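Side-chain contact in pyridoxamine 5'-phosphate oxidase-related, FMN-binding (Mycobacterium smegmatis, PDB 3F7E), which probably uses the deazaflavin coenzyme F420 to reduce carbon-carbon double bonds, aflatoxins being likely substrates: residues Asn32-Ala37 with Arg51-Asn56. Residues are numbered along the deposited sequence; the frame is centred on the assembly and turned at random.
Sequences NAMWFA and RQKYRN
N32 and M34, on a strand at the edge of the sheet within this chain, in the split beta-barrel expected of this pyridoxamine 5'-phosphate oxidase-like fold, face the helix 52-59 and, of residues 51-56, touch K53. The backbones stay well apart, N32 CA lying 8.8 Å from K53 CA, and a long, flexible lysine suits a gap of that width. N32 comes at K53 from the opposite direction and offers one face of its amide to the lysine methylenes: N32 ND2 is 3.4 Å from K53 CE and 3.6 Å from K53 CG. No hydrogen bond joins the two residues. The amide nitrogen instead donates to Q30 OE1 on the same strand, a bond that helps fix how the amide is turned. A33, between N32 and M34, points away from the helix and packs on S66 of the second subunit, where a small methyl fits. In one of the two conformers of M34, a selenomethionine, CG stands beside the backbone N (chi1 -57°) and a second bend at chi2 (-69°) turns the methyl end toward the tip of K53, at a separation too short to be trusted, so this fit is doubtful. M34 also touches F45 of strand 43-48, which suits its apolar character. K53 leaves the helix with its chain extended beyond CG, crossing the gap with its methylenes, and it touches H47 as well. Near the end of that chain K53 CE lies over the face of the N32 amide, 3.5 Å from N32 CG.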
ATOM      1  N   ASN A  32       3.850  -2.604   2.933  1.00  6.13           N
ATOM      2  CA  ASN A  32       3.388  -3.742   3.727  1.00  7.69           C
ATOM      3  C   ASN A  32       2.034  -3.436   4.344  1.00  7.19           C
ATOM      4  O   ASN A  32       1.797  -2.322   4.831  1.00  6.77           O
ATOM      5  CB  ASN A  32       4.362  -4.047   4.873  1.00 10.33           C
ATOM      6  CG  ASN A  32       5.744  -4.347   4.373  1.00 13.01           C
ATOM      7  OD1 ASN A  32       5.982  -5.445   3.842  1.00 17.74           O
ATOM      8  ND2 ASN A  32       6.663  -3.375   4.484  1.00 12.33           N
ATOM      9  N   ALA A  33       1.149  -4.429   4.377  1.00  7.56           N
ATOM     10  CA  ALA A  33      -0.146  -4.289   5.055  1.00  7.44           C
ATOM     11  C   ALA A  33       0.108  -4.280   6.562  1.00  7.85           C
ATOM     12  O   ALA A  33       0.843  -5.120   7.085  1.00 10.97           O
ATOM     13  CB  ALA A  33      -1.049  -5.455   4.671  1.00  9.35           C
HETATM   14  N   MSE A  34      -0.502  -3.328   7.283  0.50  7.69           N
HETATM   15  CA  MSE A  34      -0.238  -3.081   8.725  0.50  8.54           C
HETATM   16  C   MSE A  34      -1.538  -2.795   9.494  0.50  7.72           C
HETATM   17  O   MSE A  34      -2.409  -2.120   8.967  0.50  7.53           O
HETATM   18  CB  MSE A  34       0.665  -1.828   8.914  0.50  8.22           C
HETATM   19  CG  MSE A  34       1.987  -1.874   8.212  0.50 10.99           C
HETATM   20 SE   MSE A  34       3.170  -3.190   9.017  0.50 13.60          SE
HETATM   21  CE  MSE A  34       4.786  -2.713   8.093  0.50 13.09           C
ATOM     22  N   TRP A  35      -1.647  -3.232  10.742  0.70  8.00           N
ATOM     23  CA  TRP A  35      -2.582  -2.595  11.668  0.70  7.65           C
ATOM     24  C   TRP A  35      -2.054  -1.199  12.003  0.70  6.56           C
ATOM     25  O   TRP A  35      -0.827  -0.982  12.036  0.70  6.26           O
ATOM     26  CB  TRP A  35      -2.719  -3.464  12.916  0.70  9.61           C
ATOM     27  CG  TRP A  35      -3.494  -4.789  12.682  0.70 11.17           C
ATOM     28  CD1 TRP A  35      -4.351  -5.079  11.651  0.70 11.82           C
ATOM     29  CD2 TRP A  35      -3.517  -5.932  13.544  0.70 13.75           C
ATOM     30  NE1 TRP A  35      -4.869  -6.353  11.796  0.70 12.55           N
ATOM     31  CE2 TRP A  35      -4.379  -6.884  12.962  0.70 13.39           C
ATOM     32  CE3 TRP A  35      -2.872  -6.248  14.743  0.70 15.07           C
ATOM     33  CZ2 TRP A  35      -4.613  -8.131  13.545  0.70 13.80           C
ATOM     34  CZ3 TRP A  35      -3.104  -7.498  15.320  0.70 13.05           C
ATOM     35  CH2 TRP A  35      -3.980  -8.411  14.725  0.70 13.19           C
ATOM     36  N   PHE A  36      -2.972  -0.265  12.259  1.00  6.55           N
ATOM     37  CA  PHE A  36      -2.568   1.062  12.693  1.00  6.37           C
ATOM     38  C   PHE A  36      -3.526   1.539  13.769  1.00  6.82           C
ATOM     39  O   PHE A  36      -4.676   1.062  13.869  1.00  7.16           O
ATOM     40  CB  PHE A  36      -2.484   2.077  11.529  1.00  7.22           C
ATOM     41  CG  PHE A  36      -3.807   2.374  10.888  1.00  6.65           C
ATOM     42  CD1 PHE A  36      -4.258   1.603   9.838  1.00  7.70           C
ATOM     43  CD2 PHE A  36      -4.635   3.385  11.364  1.00  7.77           C
ATOM     44  CE1 PHE A  36      -5.493   1.845   9.254  1.00  8.77           C
ATOM     45  CE2 PHE A  36      -5.867   3.631  10.800  1.00  8.33           C
ATOM     46  CZ  PHE A  36      -6.295   2.864   9.735  1.00  9.20           C
ATOM     47  N   ALA A  37      -3.089   2.540  14.527  1.00  8.32           N
ATOM     48  CA  ALA A  37      -3.964   3.259  15.455  1.00  9.76           C
ATOM     49  C   ALA A  37      -3.920   4.741  15.107  1.00  9.24           C
ATOM     50  O   ALA A  37      -2.866   5.256  14.791  1.00 11.96           O
ATOM     51  CB  ALA A  37      -3.512   3.054  16.903  1.00 11.89           C
ATOM     52  N   ARG A  51      14.042  -5.494  11.448  1.00 14.35           N
ATOM     53  CA  ARG A  51      13.635  -5.649  10.037  1.00 14.96           C
ATOM     54  C   ARG A  51      13.940  -4.444   9.153  1.00 12.64           C
ATOM     55  O   ARG A  51      14.206  -3.342   9.651  1.00 11.85           O
ATOM     56  CB  ARG A  51      12.133  -5.956   9.893  1.00 17.21           C
ATOM     57  CG  ARG A  51      11.498  -6.911  10.886  1.00 23.04           C
ATOM     58  CD  ARG A  51      11.576  -8.392  10.480  1.00 28.71           C
ATOM     59  NE  ARG A  51      11.361  -8.715   9.057  1.00 29.21           N
ATOM     60  CZ  ARG A  51      10.262  -9.283   8.555  1.00 36.53           C
ATOM     61  NH1 ARG A  51       9.231  -9.566   9.339  1.00 32.10           N
ATOM     62  NH2 ARG A  51      10.188  -9.556   7.256  1.00 32.12           N
ATOM     63  N   GLN A  52      13.842  -4.654   7.839  1.00 12.33           N
ATOM     64  CA  GLN A  52      14.184  -3.635   6.864  1.00 12.51           C
ATOM     65  C   GLN A  52      13.288  -2.405   6.975  1.00 11.76           C
ATOM     66  O   GLN A  52      13.756  -1.290   6.755  1.00 10.94           O
ATOM     67  CB  GLN A  52      14.130  -4.182   5.433  1.00 14.06           C
ATOM     68  CG  GLN A  52      14.686  -3.222   4.403  1.00 15.16           C
ATOM     69  CD  GLN A  52      16.152  -2.875   4.638  1.00 14.97           C
ATOM     70  OE1 GLN A  52      16.994  -3.764   4.873  1.00 18.30           O
ATOM     71  NE2 GLN A  52      16.470  -1.580   4.574  1.00 14.87           N
ATOM     72  N   LYS A  53      12.000  -2.605   7.268  1.00 11.82           N
ATOM     73  CA  LYS A  53      11.083  -1.463   7.341  1.00 12.23           C
ATOM     74  C   LYS A  53      11.575  -0.443   8.372  1.00 10.54           C
ATOM     75  O   LYS A  53      11.511   0.765   8.153  1.00 10.42           O
ATOM     76  CB  LYS A  53       9.669  -1.900   7.751  1.00 14.77           C
ATOM     77  CG  LYS A  53       9.098  -3.123   7.118  1.00 20.67           C
ATOM     78  CD  LYS A  53       7.901  -3.601   7.930  1.00 24.18           C
ATOM     79  CE  LYS A  53       7.381  -4.947   7.465  1.00 25.94           C
ATOM     80  NZ  LYS A  53       6.148  -5.298   8.232  1.00 27.03           N
ATOM     81  N   TYR A  54      12.084  -0.938   9.502  1.00 10.18           N
ATOM     82  CA  TYR A  54      12.671  -0.061  10.506  1.00 10.11           C
ATOM     83  C   TYR A  54      13.917   0.657  10.007  1.00  9.53           C
ATOM     84  O   TYR A  54      14.049   1.873  10.170  1.00 10.35           O
ATOM     85  CB  TYR A  54      12.975  -0.852  11.785  1.00 11.16           C
ATOM     86  CG  TYR A  54      13.737  -0.115  12.858  1.00 11.91           C
ATOM     87  CD1 TYR A  54      13.073   0.656  13.795  1.00 13.07           C
ATOM     88  CD2 TYR A  54      15.118  -0.213  12.949  1.00 13.19           C
ATOM     89  CE1 TYR A  54      13.780   1.329  14.801  1.00 15.33           C
ATOM     90  CE2 TYR A  54      15.830   0.439  13.931  1.00 14.85           C
ATOM     91  CZ  TYR A  54      15.160   1.213  14.856  1.00 15.07           C
ATOM     92  OH  TYR A  54      15.884   1.853  15.827  1.00 17.72           O
ATOM     93  N   ARG A  55      14.830  -0.095   9.390  1.00  9.62           N
ATOM     94  CA  ARG A  55      16.015   0.534   8.813  1.00  9.43           C
ATOM     95  C   ARG A  55      15.665   1.604   7.780  1.00  8.86           C
ATOM     96  O   ARG A  55      16.309   2.648   7.717  1.00 10.19           O
ATOM     97  CB  ARG A  55      16.937  -0.515   8.209  1.00 10.08           C
ATOM     98  CG  ARG A  55      17.484  -1.446   9.242  1.00 11.23           C
ATOM     99  CD  ARG A  55      18.568  -2.391   8.700  1.00 13.39           C
ATOM    100  NE  ARG A  55      18.073  -3.427   7.788  1.00 13.03           N
ATOM    101  CZ  ARG A  55      17.575  -4.609   8.159  1.00 13.24           C
ATOM    102  NH1 ARG A  55      17.202  -5.484   7.230  1.00 15.20           N
ATOM    103  NH2 ARG A  55      17.457  -4.935   9.447  1.00 12.45           N
ATOM    104  N   ASN A  56      14.605   1.363   7.003  1.00  8.76           N
ATOM    105  CA  ASN A  56      14.192   2.351   6.004  1.00  8.80           C
ATOM    106  C   ASN A  56      13.854   3.678   6.690  1.00  8.22           C
ATOM    107  O   ASN A  56      14.299   4.765   6.257  1.00  8.72           O
ATOM    108  CB  ASN A  56      12.960   1.882   5.221  1.00  9.24           C
ATOM    109  CG  ASN A  56      13.239   0.695   4.325  1.00  9.63           C
ATOM    110  OD1 ASN A  56      14.395   0.335   4.082  1.00 11.79           O
ATOM    111  ND2 ASN A  56      12.169   0.102   3.815  1.00 10.64           N
TER